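Local coordinates for hypothetical protein TM1553 (PDB 1VRM) that probably acts as an ApbE-type flavin transferase, the family enzyme that moves FMN from FAD onto a threonine of a target protein, at residues Leu21-Leu26 with Ala47-Met52; Ser29-Val34 with Thr186-Ala191; Asp221-Lys226 with Glu317-Phe322; Ser233-Arg238 with Gly261-Thr266; Ile250-Thr255 with Gly282-Gly287. All blocks are in the same frame, centred on the assembly; numbering follows the deposited sequence. Where two conformers were deposited one is given.

Contact 1: residues Leu21-Leu26 with Ala47-Met52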
# COMPACT_ATOMS: atom_id res chain seq x y z
N LEU A 21 2.79 16.41 13.26
CA LEU A 21 3.02 17.08 11.99
C LEU A 21 2.08 16.41 10.98
O LEU A 21 2.18 15.18 10.79
CB LEU A 21 4.45 16.94 11.54
CG LEU A 21 4.98 17.64 10.28
CD1 LEU A 21 4.79 19.15 10.37
CD2 LEU A 21 6.43 17.34 10.06
N ARG A 22 1.18 17.18 10.36
CA ARG A 22 0.29 16.69 9.29
C ARG A 22 0.60 17.36 8.00
O ARG A 22 0.83 18.55 7.99
CB ARG A 22 -1.16 16.88 9.60
CG ARG A 22 -1.61 16.12 10.79
CD ARG A 22 -3.06 16.06 10.85
NE ARG A 22 -3.51 15.84 12.19
CZ ARG A 22 -4.75 15.48 12.53
NH1 ARG A 22 -5.67 15.28 11.61
NH2 ARG A 22 -5.04 15.34 13.82
N ASP A 23 0.56 16.61 6.90
CA ASP A 23 0.85 17.17 5.57
C ASP A 23 0.26 16.18 4.54
O ASP A 23 -0.52 15.29 4.91
CB ASP A 23 2.35 17.40 5.36
CG ASP A 23 2.65 18.58 4.37
OD1 ASP A 23 2.03 18.67 3.27
OD2 ASP A 23 3.53 19.41 4.70
N PHE A 24 0.66 16.37 3.28
CA PHE A 24 0.20 15.57 2.17
C PHE A 24 1.45 15.00 1.51
O PHE A 24 2.41 15.72 1.17
CB PHE A 24 -0.66 16.44 1.25
CG PHE A 24 -1.90 16.92 1.92
CD1 PHE A 24 -3.01 16.15 1.93
CD2 PHE A 24 -1.93 18.11 2.60
CE1 PHE A 24 -4.19 16.55 2.58
CE2 PHE A 24 -3.11 18.52 3.28
CZ PHE A 24 -4.22 17.72 3.27
N ALA A 25 1.44 13.68 1.34
CA ALA A 25 2.51 12.98 0.65
C ALA A 25 1.93 11.64 0.27
O ALA A 25 0.90 11.24 0.82
CB ALA A 25 3.73 12.81 1.57
N LEU A 26 2.64 10.90 -0.57
CA LEU A 26 2.31 9.51 -0.92
C LEU A 26 0.89 9.42 -1.48
O LEU A 26 0.18 8.42 -1.31
CB LEU A 26 2.51 8.63 0.31
CG LEU A 26 3.91 8.61 0.96
CD1 LEU A 26 3.87 8.06 2.35
CD2 LEU A 26 4.84 7.79 0.04
N ALA A 47 12.32 15.28 9.39
CA ALA A 47 13.13 14.25 8.68
C ALA A 47 12.22 13.22 8.03
O ALA A 47 12.43 12.82 6.88
CB ALA A 47 14.04 13.56 9.61
N ILE A 48 11.26 12.76 8.81
CA ILE A 48 10.31 11.75 8.32
C ILE A 48 9.48 12.29 7.15
O ILE A 48 9.35 11.65 6.10
CB ILE A 48 9.39 11.29 9.45
CG1 ILE A 48 10.13 10.42 10.44
CG2 ILE A 48 8.19 10.55 8.85
CD1 ILE A 48 9.39 10.11 11.69
N LEU A 49 8.95 13.50 7.26
CA LEU A 49 8.18 14.08 6.18
C LEU A 49 9.01 14.24 4.93
O LEU A 49 8.56 13.96 3.79
CB LEU A 49 7.62 15.44 6.59
CG LEU A 49 6.68 16.04 5.53
CD1 LEU A 49 5.47 15.17 5.13
CD2 LEU A 49 6.25 17.44 6.03
N GLU A 50 10.26 14.66 5.12
CA GLU A 50 11.15 14.80 3.93
C GLU A 50 11.29 13.45 3.23
O GLU A 50 11.23 13.38 2.00
CB GLU A 50 12.51 15.32 4.33
CG GLU A 50 12.44 16.76 4.84
CD GLU A 50 13.83 17.25 5.33
OE1 GLU A 50 14.84 16.53 5.20
OE2 GLU A 50 13.84 18.38 5.87
N ASP A 51 11.49 12.39 3.99
CA ASP A 51 11.64 11.05 3.36
C ASP A 51 10.35 10.61 2.66
O ASP A 51 10.37 10.03 1.57
CB ASP A 51 12.07 10.04 4.38
CG ASP A 51 12.62 8.79 3.75
OD1 ASP A 51 13.58 8.93 2.98
OD2 ASP A 51 12.10 7.67 4.05
N MSE A 52 9.22 10.88 3.30
CA MSE A 52 7.92 10.50 2.70
C MSE A 52 7.72 11.22 1.36
O MSE A 52 7.26 10.61 0.37
CB MSE A 52 6.75 10.78 3.65
CG MSE A 52 6.79 9.86 4.78
SE MSE A 52 5.31 10.44 6.05
CE MSE A 52 4.42 8.64 6.23
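Strand 21-25 runs almost parallel to helix segment 47-52, with Asp23 facing Leu49 and Ala25 facing Met52; the two short axes approach to 9.1 Å and their directions differ by only 17°. They draw together toward the C-terminal end, for the CA atoms of Asp23 and Leu49 are 8.0 Å apart and those of Ala25 and Met52 6.3 Å. No hydrogen bond crosses the gap, and the 301 Å² buried between the segments is carried mainly by side chains. With CG swung opposite its backbone N (chi1 -175°), Leu49 spreads both methyls under the strand: CD1 and CD2 straddle the CB of Asp23, while CD2 also comes 4.0 Å from CD2 of Leu21, the two leucines crossing at about a right angle. CD2 of Leu49 lies 3.6 Å from Asp23 OD2, a carboxylate oxygen resting on a methyl without bonding to it. The other oxygen, OD1, turns back to its own strand and accepts the N-H of Phe24 at 2.7 Å through its anti lone pair, which limits rotation of the carboxylate. Farther on, the methyl of Ala25 meets CB of Met52, a selenomethionine, at 4.2 Å. Leu26 lies across the same residue, its CD1 at 4.0 Å from Met52 CE and its CD2 against the Met52 carbonyl oxygen. Strand 19-25 is the edge of the large antiparallel sheet, hydrogen-bonded to strand 28-35. Helix 41-58 packs on it and on Ile32 of that neighbour, while helix 166-181 touches Leu26 and Met52.

Contact 2: residues Ser29-Val34 with Thr186-Ala191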
# COMPACT_ATOMS: atom_id res chain seq x y z
N SER A 29 -3.04 11.95 2.73
CA SER A 29 -2.69 12.75 3.88
C SER A 29 -1.81 11.88 4.78
O SER A 29 -2.01 10.65 4.85
CB SER A 29 -3.94 13.24 4.62
OG SER A 29 -4.76 12.14 4.87
N VAL A 30 -0.86 12.51 5.46
CA VAL A 30 0.06 11.85 6.39
C VAL A 30 0.02 12.55 7.73
O VAL A 30 -0.27 13.75 7.81
CB VAL A 30 1.50 11.76 5.84
CG1 VAL A 30 1.51 11.06 4.48
CG2 VAL A 30 2.14 13.11 5.71
N ARG A 31 0.31 11.80 8.79
CA ARG A 31 0.33 12.30 10.14
C ARG A 31 1.51 11.65 10.84
O ARG A 31 1.70 10.41 10.77
CB ARG A 31 -0.99 11.98 10.81
CG ARG A 31 -1.12 12.37 12.22
CD ARG A 31 -2.51 11.90 12.60
NE ARG A 31 -2.82 12.31 13.93
CZ ARG A 31 -3.77 11.77 14.66
NH1 ARG A 31 -4.48 10.75 14.20
NH2 ARG A 31 -3.97 12.26 15.88
N ILE A 32 2.34 12.45 11.47
CA ILE A 32 3.53 11.96 12.09
C ILE A 32 3.44 12.37 13.57
O ILE A 32 3.29 13.55 13.85
CB ILE A 32 4.76 12.60 11.44
CG1 ILE A 32 4.88 12.28 9.94
CG2 ILE A 32 6.04 12.18 12.17
CD1 ILE A 32 5.61 13.34 9.16
N VAL A 33 3.48 11.43 14.50
CA VAL A 33 3.25 11.72 15.92
C VAL A 33 4.42 11.09 16.65
O VAL A 33 4.66 9.89 16.56
CB VAL A 33 1.96 11.14 16.41
CG1 VAL A 33 1.87 11.23 17.91
CG2 VAL A 33 0.79 11.80 15.71
N VAL A 34 5.21 11.94 17.30
CA VAL A 34 6.50 11.53 17.83
C VAL A 34 6.76 12.18 19.17
O VAL A 34 6.48 13.35 19.39
CB VAL A 34 7.66 11.67 16.79
CG1 VAL A 34 7.94 13.11 16.44
CG2 VAL A 34 8.88 10.91 17.26
N THR A 186 9.02 7.26 20.74
CA THR A 186 7.72 6.66 20.69
C THR A 186 6.79 7.48 19.77
O THR A 186 7.13 8.60 19.38
CB THR A 186 7.09 6.47 22.08
OG1 THR A 186 6.75 7.72 22.65
CG2 THR A 186 8.08 5.68 23.02
N GLY A 187 5.65 6.89 19.43
CA GLY A 187 4.69 7.51 18.51
C GLY A 187 4.31 6.57 17.37
O GLY A 187 4.40 5.33 17.47
N PHE A 188 3.80 7.19 16.31
CA PHE A 188 3.32 6.44 15.16
C PHE A 188 3.36 7.34 13.94
O PHE A 188 3.46 8.57 14.06
CB PHE A 188 1.90 5.91 15.38
CG PHE A 188 0.87 6.98 15.49
CD1 PHE A 188 0.24 7.45 14.34
CD2 PHE A 188 0.49 7.47 16.74
CE1 PHE A 188 -0.70 8.45 14.42
CE2 PHE A 188 -0.46 8.44 16.84
CZ PHE A 188 -1.05 8.92 15.66
N VAL A 189 3.36 6.70 12.78
CA VAL A 189 3.20 7.42 11.54
C VAL A 189 2.03 6.83 10.78
O VAL A 189 1.85 5.61 10.80
CB VAL A 189 4.44 7.32 10.66
CG1 VAL A 189 4.31 8.21 9.43
CG2 VAL A 189 5.70 7.67 11.46
N GLU A 190 1.28 7.68 10.10
CA GLU A 190 0.07 7.27 9.38
C GLU A 190 0.14 7.88 7.99
O GLU A 190 0.59 9.02 7.83
CB GLU A 190 -1.14 7.78 10.13
CG GLU A 190 -2.45 7.32 9.60
CD GLU A 190 -3.61 7.82 10.46
OE1 GLU A 190 -3.35 8.45 11.52
OE2 GLU A 190 -4.78 7.60 10.07
N ALA A 191 -0.30 7.10 7.01
CA ALA A 191 -0.45 7.60 5.64
C ALA A 191 -1.68 6.95 5.09
O ALA A 191 -1.76 5.73 5.00
CB ALA A 191 0.77 7.31 4.82
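Phe188 sets its ring above Val33 by holding CG between the backbone N and the carbonyl carbon (chi1 66°), whereas Arg31 stretches out fully, its CG opposite the backbone N (chi1 178°), until the guanidinium reaches the rim of that ring. Val33 CB sits 3.9 Å from the Phe188 centroid in a CH-pi contact, 21° off the ring normal, and its CG2 touches Phe188 CZ at 3.4 Å. The same CZ lies over the centre of one guanidinium face, 4.1 Å from Arg31 CZ; with the planes perpendicular, the ring offers its edge. Arg31 NE is salt-bridged to Glu20; a second, long salt bridge from NH1 to Glu190 OE1 is doubtful, since Glu190 has two conformers. Underneath, Arg31 with Glu190 and Val33 with Phe188 form antiparallel hydrogen-bonded pairs, as in Phe188 N to Val33 O at 2.8 Å. Gly187 has its CA 3.1 Å from Val33 O, where a CB would clash. Strand 28-35 thus joins edge strand 19-25 to strand 186-191. The face carrying Val30, Ile32, Val189 and Ala191 is covered by helices 41-58 and 166-181; on the other, Trp207 meets Phe188 edge-to-face.

Contact 3: residues Asp221-Lys226 with Glu317-Phe322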
# COMPACT_ATOMS: atom_id res chain seq x y z
N ASP A 221 -14.51 -1.29 14.58
CA ASP A 221 -13.72 -2.11 15.51
C ASP A 221 -12.55 -1.26 16.01
O ASP A 221 -12.16 -0.31 15.31
CB ASP A 221 -13.20 -3.33 14.77
CG ASP A 221 -12.79 -4.49 15.69
OD1 ASP A 221 -13.00 -4.46 16.95
OD2 ASP A 221 -12.22 -5.46 15.13
N TYR A 222 -12.04 -1.60 17.20
CA TYR A 222 -10.82 -1.00 17.73
C TYR A 222 -9.76 -2.04 17.94
O TYR A 222 -10.05 -3.12 18.47
CB TYR A 222 -11.07 -0.30 19.04
CG TYR A 222 -11.81 1.00 18.89
CD1 TYR A 222 -11.16 2.16 18.47
CD2 TYR A 222 -13.17 1.07 19.15
CE1 TYR A 222 -11.84 3.36 18.33
CE2 TYR A 222 -13.85 2.26 19.00
CZ TYR A 222 -13.18 3.38 18.61
OH TYR A 222 -13.87 4.56 18.47
N ILE A 223 -8.55 -1.72 17.50
CA ILE A 223 -7.42 -2.56 17.79
C ILE A 223 -6.38 -1.82 18.59
O ILE A 223 -6.38 -0.59 18.67
CB ILE A 223 -6.81 -3.18 16.53
CG1 ILE A 223 -6.30 -2.09 15.59
CG2 ILE A 223 -7.85 -4.04 15.83
CD1 ILE A 223 -5.27 -2.56 14.59
N TYR A 224 -5.54 -2.61 19.23
CA TYR A 224 -4.57 -2.12 20.20
C TYR A 224 -3.21 -2.59 19.75
O TYR A 224 -2.98 -3.77 19.67
CB TYR A 224 -4.93 -2.65 21.59
CG TYR A 224 -6.25 -2.12 22.05
CD1 TYR A 224 -7.45 -2.70 21.62
CD2 TYR A 224 -6.33 -1.06 22.93
CE1 TYR A 224 -8.68 -2.19 22.04
CE2 TYR A 224 -7.51 -0.56 23.34
CZ TYR A 224 -8.69 -1.13 22.91
OH TYR A 224 -9.90 -0.61 23.33
N LEU A 225 -2.32 -1.68 19.41
CA LEU A 225 -0.98 -2.03 18.92
C LEU A 225 0.10 -1.32 19.73
O LEU A 225 0.17 -0.07 19.78
CB LEU A 225 -0.78 -1.69 17.44
CG LEU A 225 -1.62 -2.40 16.39
CD1 LEU A 225 -1.25 -1.84 15.01
CD2 LEU A 225 -1.38 -3.88 16.43
N LYS A 226 0.94 -2.11 20.38
CA LYS A 226 2.19 -1.57 20.95
C LYS A 226 3.35 -1.57 19.95
O LYS A 226 4.35 -0.95 20.22
CB LYS A 226 2.62 -2.28 22.25
CG LYS A 226 1.76 -2.02 23.49
CD LYS A 226 2.36 -2.70 24.79
CE LYS A 226 3.73 -2.11 25.20
NZ LYS A 226 4.07 -2.38 26.70
N GLU A 317 -9.19 -15.41 13.71
CA GLU A 317 -9.05 -15.48 15.15
C GLU A 317 -7.82 -14.70 15.65
O GLU A 317 -7.81 -14.13 16.73
CB GLU A 317 -8.97 -16.95 15.58
CG GLU A 317 -10.24 -17.71 15.35
CD GLU A 317 -11.43 -17.16 16.13
OE1 GLU A 317 -11.25 -16.72 17.30
OE2 GLU A 317 -12.53 -17.15 15.55
N THR A 318 -6.77 -14.67 14.84
CA THR A 318 -5.57 -13.92 15.19
C THR A 318 -5.89 -12.41 15.28
O THR A 318 -5.36 -11.71 16.11
CB THR A 318 -4.38 -14.17 14.20
OG1 THR A 318 -4.77 -14.01 12.83
CG2 THR A 318 -3.81 -15.57 14.45
N PHE A 319 -6.73 -11.89 14.38
CA PHE A 319 -7.11 -10.49 14.41
C PHE A 319 -7.77 -10.15 15.76
O PHE A 319 -7.46 -9.11 16.36
CB PHE A 319 -8.07 -10.15 13.22
CG PHE A 319 -8.30 -8.69 13.04
CD1 PHE A 319 -9.27 -8.02 13.74
CD2 PHE A 319 -7.46 -7.93 12.19
CE1 PHE A 319 -9.44 -6.61 13.58
CE2 PHE A 319 -7.67 -6.55 12.04
CZ PHE A 319 -8.65 -5.93 12.73
N LYS A 320 -8.63 -11.06 16.24
CA LYS A 320 -9.38 -10.87 17.47
C LYS A 320 -8.44 -10.67 18.65
O LYS A 320 -8.79 -9.99 19.61
CB LYS A 320 -10.34 -12.05 17.73
CG LYS A 320 -11.31 -12.29 16.54
CD LYS A 320 -12.39 -13.34 16.85
CE LYS A 320 -13.24 -13.68 15.66
NZ LYS A 320 -14.12 -14.87 15.98
N LEU A 321 -7.23 -11.23 18.58
CA LEU A 321 -6.28 -11.06 19.67
C LEU A 321 -5.93 -9.59 19.93
O LEU A 321 -5.49 -9.24 21.02
CB LEU A 321 -4.99 -11.84 19.41
CG LEU A 321 -5.14 -13.35 19.31
CD1 LEU A 321 -3.81 -14.05 18.91
CD2 LEU A 321 -5.70 -13.91 20.61
N PHE A 322 -6.03 -8.76 18.88
CA PHE A 322 -5.65 -7.34 18.93
C PHE A 322 -6.81 -6.42 19.29
O PHE A 322 -6.63 -5.23 19.39
CB PHE A 322 -5.05 -6.93 17.60
CG PHE A 322 -3.79 -7.67 17.28
CD1 PHE A 322 -2.56 -7.16 17.70
CD2 PHE A 322 -3.83 -8.85 16.57
CE1 PHE A 322 -1.41 -7.83 17.38
CE2 PHE A 322 -2.69 -9.54 16.30
CZ PHE A 322 -1.47 -9.04 16.72
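Phe319 and Phe322, from the short helical turn near the C-terminus, clasp strand 221-225 of the beta hairpin formed by strands 207-212 and 219-225. One backbone hydrogen bond joins the segments: Tyr224 N donates to Phe322 O at 2.8 Å, somewhat bent at the hydrogen (142°). The same oxygen lies 3.2 Å from Ile223 CA in a CA-H...O contact and also meets the edge of the Tyr224 ring, so the strand surrounds it with a donor and two carbon-borne hydrogens. Phe319, its CG turned opposite the backbone N (chi1 -169°), reaches Ile223, whose CG2 is 3.7 Å from Phe319 CZ. Phe322 meets Leu225 instead, obliquely, its CD1 3.7 Å from Leu225 CD2. An alanine in place of Phe319 is likely to leave Ile223 CG2 without its ring partner and open a gap between turn and strand. In the next shell, the turn is held by Phe322 N bonding to Phe319 O, by the salt bridge from Lys320 NZ to Glu317 OE2 at 2.8 Å, and by Ser316 OG, which bonds to Phe319 N. Ile268 of strand 262-269 touches Ile223, Leu225 and both phenylalanines, joining the hairpin and the turn to the large sheet. At the far end of the contact, Asp221 OD2 lies in the plane of the Phe319 ring at its edge, 3.4 Å from CE1.

Contact 4: residues Ser233-Arg238 with Gly261-Thr266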
# COMPACT_ATOMS: atom_id res chain seq x y z
N SER A 233 -7.03 -1.63 2.69
CA SER A 233 -7.36 -1.33 1.29
C SER A 233 -8.88 -1.30 1.22
O SER A 233 -9.54 -2.17 1.73
CB SER A 233 -6.85 -2.40 0.33
OG SER A 233 -5.45 -2.34 0.24
N GLY A 234 -9.41 -0.34 0.50
CA GLY A 234 -10.86 -0.20 0.43
C GLY A 234 -11.29 0.34 -0.91
O GLY A 234 -10.50 0.94 -1.66
N ASP A 235 -12.57 0.19 -1.18
CA ASP A 235 -13.16 0.71 -2.41
C ASP A 235 -13.56 2.17 -2.31
O ASP A 235 -14.20 2.70 -3.20
CB ASP A 235 -14.32 -0.16 -2.86
CG ASP A 235 -15.58 0.05 -2.06
OD1 ASP A 235 -15.57 0.73 -1.04
OD2 ASP A 235 -16.63 -0.46 -2.50
N TYR A 236 -13.15 2.84 -1.25
CA TYR A 236 -13.46 4.24 -1.05
C TYR A 236 -12.20 5.09 -1.13
O TYR A 236 -12.30 6.29 -0.96
CB TYR A 236 -14.15 4.40 0.31
CG TYR A 236 -13.37 3.77 1.46
CD1 TYR A 236 -12.24 4.41 2.00
CD2 TYR A 236 -13.70 2.53 1.96
CE1 TYR A 236 -11.49 3.83 3.03
CE2 TYR A 236 -12.96 1.95 3.02
CZ TYR A 236 -11.87 2.60 3.54
OH TYR A 236 -11.16 2.01 4.58
N GLU A 237 -11.03 4.48 -1.34
CA GLU A 237 -9.76 5.24 -1.31
C GLU A 237 -9.61 6.11 -2.56
O GLU A 237 -9.25 7.29 -2.47
CB GLU A 237 -8.54 4.32 -1.25
CG GLU A 237 -8.42 3.43 -0.04
CD GLU A 237 -7.21 2.53 -0.19
OE1 GLU A 237 -6.07 3.02 -0.00
OE2 GLU A 237 -7.41 1.35 -0.55
N ARG A 238 -9.83 5.51 -3.73
CA ARG A 238 -9.65 6.22 -5.00
C ARG A 238 -10.67 5.63 -5.97
O ARG A 238 -10.48 4.50 -6.45
CB ARG A 238 -8.22 6.01 -5.48
CG ARG A 238 -7.84 6.76 -6.74
N GLY A 261 -17.06 -7.33 -4.74
CA GLY A 261 -17.47 -8.22 -3.68
C GLY A 261 -16.95 -7.87 -2.30
O GLY A 261 -17.36 -8.47 -1.31
N VAL A 262 -16.12 -6.82 -2.23
CA VAL A 262 -15.39 -6.47 -1.00
C VAL A 262 -15.37 -4.95 -0.81
O VAL A 262 -15.11 -4.20 -1.76
CB VAL A 262 -13.91 -6.99 -1.05
CG1 VAL A 262 -13.20 -6.71 0.28
CG2 VAL A 262 -13.86 -8.45 -1.38
N TRP A 263 -15.67 -4.47 0.39
CA TRP A 263 -15.60 -3.06 0.70
C TRP A 263 -14.25 -2.65 1.30
O TRP A 263 -13.68 -1.60 0.95
CB TRP A 263 -16.75 -2.62 1.59
CG TRP A 263 -18.09 -2.56 0.87
CD1 TRP A 263 -18.33 -2.59 -0.47
CD2 TRP A 263 -19.38 -2.37 1.50
NE1 TRP A 263 -19.69 -2.47 -0.72
CE2 TRP A 263 -20.35 -2.31 0.47
CE3 TRP A 263 -19.79 -2.22 2.81
CZ2 TRP A 263 -21.71 -2.14 0.75
CZ3 TRP A 263 -21.16 -2.04 3.07
CH2 TRP A 263 -22.07 -2.01 2.05
N SER A 264 -13.74 -3.47 2.21
CA SER A 264 -12.39 -3.21 2.75
C SER A 264 -11.72 -4.43 3.32
O SER A 264 -12.37 -5.41 3.68
CB SER A 264 -12.40 -2.11 3.78
OG SER A 264 -13.10 -2.49 4.93
N VAL A 265 -10.39 -4.38 3.36
CA VAL A 265 -9.62 -5.42 4.03
C VAL A 265 -8.55 -4.69 4.85
O VAL A 265 -7.86 -3.82 4.31
CB VAL A 265 -8.89 -6.34 3.03
CG1 VAL A 265 -7.90 -7.27 3.76
CG2 VAL A 265 -9.87 -7.14 2.16
N THR A 266 -8.45 -5.06 6.12
CA THR A 266 -7.53 -4.46 7.09
C THR A 266 -6.60 -5.57 7.56
O THR A 266 -7.08 -6.66 7.94
CB THR A 266 -8.29 -3.90 8.34
OG1 THR A 266 -9.22 -2.85 7.93
CG2 THR A 266 -7.32 -3.40 9.34
O HOH W 1 -12.46 0.11 6.24
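Trp263 opens the contact with its carbonyl O, which accepts Asp235 N at 3.0 Å, the donor tilted 23° from the carbonyl plane. Its indole CD1 lies 3.4 Å from Asp235 OD2. Asp235 holds CG between its backbone N and carbonyl carbon (chi1 77°), which turns the carboxylate alongside the indole, both pointing the same way with planes 34° apart. Arg215 joins both, through a salt bridge to Asp235 OD2 and a cation-pi contact with Trp263. Were Asp235 an alanine, Arg215 would probably be left without its acidic mate and the indole CD1 without the carboxylate beside it. Here the chain turns a corner: Trp263 and Ser264 both face Val307 of strand 303-308, a classic beta bulge in the large antiparallel sheet. Ser264 pairs with Gly234 of strand 229-234 as an antiparallel non-hydrogen-bonded pair, and its OG shares a water with Tyr236 OH, 3.0 Å and 2.8 Å from the water respectively. Tyr236 lies in the type I turn from Gly234 to Glu237, braced by Gly234 N donating to Glu237 OE2. Val265 completes the pairing with two straight bonds, its N to Ser233 O at 2.9 Å and Ser233 N to its O at 2.8 Å. Beyond it, Thr266 OG1 bonds to Thr232 OG1.

Contact 5: residues Ile250-Thr255 with Gly282-Gly287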
# COMPACT_ATOMS: atom_id res chain seq x y z
N ILE A 250 -8.45 -0.46 -7.18
CA ILE A 250 -7.92 -1.79 -6.82
C ILE A 250 -8.37 -2.78 -7.88
O ILE A 250 -9.37 -3.50 -7.78
CB ILE A 250 -8.29 -2.27 -5.43
CG1 ILE A 250 -8.00 -1.18 -4.40
CG2 ILE A 250 -7.49 -3.55 -5.09
CD1 ILE A 250 -8.54 -1.48 -3.02
N LEU A 251 -7.56 -2.84 -8.94
CA LEU A 251 -7.87 -3.73 -10.06
C LEU A 251 -7.45 -5.15 -9.75
O LEU A 251 -6.42 -5.40 -9.10
CB LEU A 251 -7.15 -3.23 -11.32
CG LEU A 251 -7.42 -1.78 -11.74
CD1 LEU A 251 -6.69 -1.37 -13.05
CD2 LEU A 251 -8.88 -1.49 -11.92
N ASP A 252 -8.26 -6.09 -10.18
CA ASP A 252 -7.86 -7.51 -10.23
C ASP A 252 -6.90 -7.67 -11.43
O ASP A 252 -7.30 -7.54 -12.57
CB ASP A 252 -9.11 -8.38 -10.36
CG ASP A 252 -8.78 -9.86 -10.32
OD1 ASP A 252 -7.61 -10.24 -10.61
OD2 ASP A 252 -9.73 -10.64 -10.04
N PRO A 253 -5.62 -7.96 -11.15
CA PRO A 253 -4.71 -8.05 -12.29
C PRO A 253 -5.00 -9.15 -13.30
O PRO A 253 -4.50 -9.05 -14.43
CB PRO A 253 -3.34 -8.32 -11.63
CG PRO A 253 -3.48 -7.72 -10.28
CD PRO A 253 -4.87 -8.11 -9.89
N SER A 254 -5.83 -10.12 -12.93
CA SER A 254 -6.16 -11.22 -13.85
C SER A 254 -7.33 -10.84 -14.75
O SER A 254 -7.52 -11.48 -15.78
CB SER A 254 -6.47 -12.50 -13.07
OG SER A 254 -7.70 -12.38 -12.34
N THR A 255 -8.13 -9.83 -14.38
CA THR A 255 -9.30 -9.45 -15.18
C THR A 255 -9.20 -8.06 -15.80
O THR A 255 -9.84 -7.78 -16.81
CB THR A 255 -10.59 -9.46 -14.36
OG1 THR A 255 -10.65 -8.34 -13.48
CG2 THR A 255 -10.69 -10.76 -13.60
N GLY A 282 -5.32 -9.24 -0.49
CA GLY A 282 -6.52 -9.77 0.20
C GLY A 282 -7.80 -9.17 -0.34
O GLY A 282 -8.83 -9.86 -0.47
N PHE A 283 -7.78 -7.89 -0.65
CA PHE A 283 -8.94 -7.22 -1.25
C PHE A 283 -9.34 -7.93 -2.57
O PHE A 283 -10.48 -8.25 -2.80
CB PHE A 283 -8.64 -5.78 -1.54
CG PHE A 283 -9.85 -4.97 -1.96
CD1 PHE A 283 -10.27 -5.02 -3.29
CD2 PHE A 283 -10.55 -4.20 -1.06
CE1 PHE A 283 -11.36 -4.28 -3.71
CE2 PHE A 283 -11.67 -3.47 -1.47
CZ PHE A 283 -12.06 -3.51 -2.80
N VAL A 284 -8.36 -8.16 -3.43
CA VAL A 284 -8.58 -8.82 -4.69
C VAL A 284 -9.03 -10.27 -4.52
O VAL A 284 -9.85 -10.74 -5.27
CB VAL A 284 -7.31 -8.78 -5.57
CG1 VAL A 284 -7.44 -9.71 -6.79
CG2 VAL A 284 -6.92 -7.33 -5.94
N MSE A 285 -8.46 -11.00 -3.57
CA MSE A 285 -8.76 -12.41 -3.42
C MSE A 285 -10.06 -12.67 -2.66
O MSE A 285 -10.66 -13.74 -2.82
CB MSE A 285 -7.59 -13.08 -2.71
CG MSE A 285 -6.38 -13.15 -3.59
SE MSE A 285 -4.87 -14.00 -2.66
CE MSE A 285 -5.58 -15.95 -2.97
N ALA A 286 -10.45 -11.75 -1.80
CA ALA A 286 -11.58 -12.01 -0.87
C ALA A 286 -12.94 -12.02 -1.57
O ALA A 286 -13.92 -12.56 -1.05
CB ALA A 286 -11.59 -11.04 0.26
N GLY A 287 -13.03 -11.39 -2.73
CA GLY A 287 -14.28 -11.42 -3.47
C GLY A 287 -14.51 -12.75 -4.16
O GLY A 287 -15.60 -13.00 -4.66
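Ile250 plants one methyl squarely on the Phe283 ring: its CD1 stands 3.7 Å from the ring centroid and just 4° off the normal, an almost perfectly centred CH-pi contact in which all six ring carbons are nearly equidistant from the methyl. With CG1 opposite the carbonyl carbon, chi1 of -49° and an extended chi2 of 171° together carry CD1 over the ring, while the other branch, CG2, drops to its rim, 3.6 Å from Phe283 CD1. CG2 also reaches Val284 CG2 at 3.9 Å, so one side chain engages two consecutive residues of helix 272-296. Val284 faces the loop with both methyls. Its CG2 lies 3.7 Å from the Leu251 carbonyl O, and its CG1 rests 3.8 Å from Asp252 CG, with Pro253 CD a little farther off. No hydrogen bond crosses between the two segments; the loop's polar tie to this helix is the salt bridge from Asp252 OD2 to Lys288. OD1 is gripped twice by Ser254, from OG at 2.8 Å and from N at 2.9 Å. Both donors approach from the same face of the carboxylate plane, which restricts its rotation. Around the contact, Val262 and Val265 of the sheet touch Phe283, and the ring of His248 meets it at a steep angle. Leu251 O is hydrogen-bonded to an unidentified bound molecule, probably from the crystallisation liquor, which may mark a pocket. The bend in that loop is an Asx turn, defined by the Asp252 OD1 bond to the backbone N two residues on.

Contacts 1 and 2 adjoin, their centres 9 Å apart, and share the edge of the large sheet: Leu21 O is 2.8 Å from Ile32 N, a probable hydrogen bond. Contact 4 belongs to the same sheet, its centre 22 Å from that of contact 2. Contact 5 backs onto contact 4 at 11 Å between centres, where Val265 CG2 lies 3.5 Å from Phe283 CA. These two also border an unidentified bound molecule, probably from the crystallisation liquor though such molecules can mark pockets, hydrogen-bonded to Ser233 OG, Glu237 OE2 and Leu251 O. Contact 3 stands 19 Å, centre to centre, from contact 4 and barely touches it.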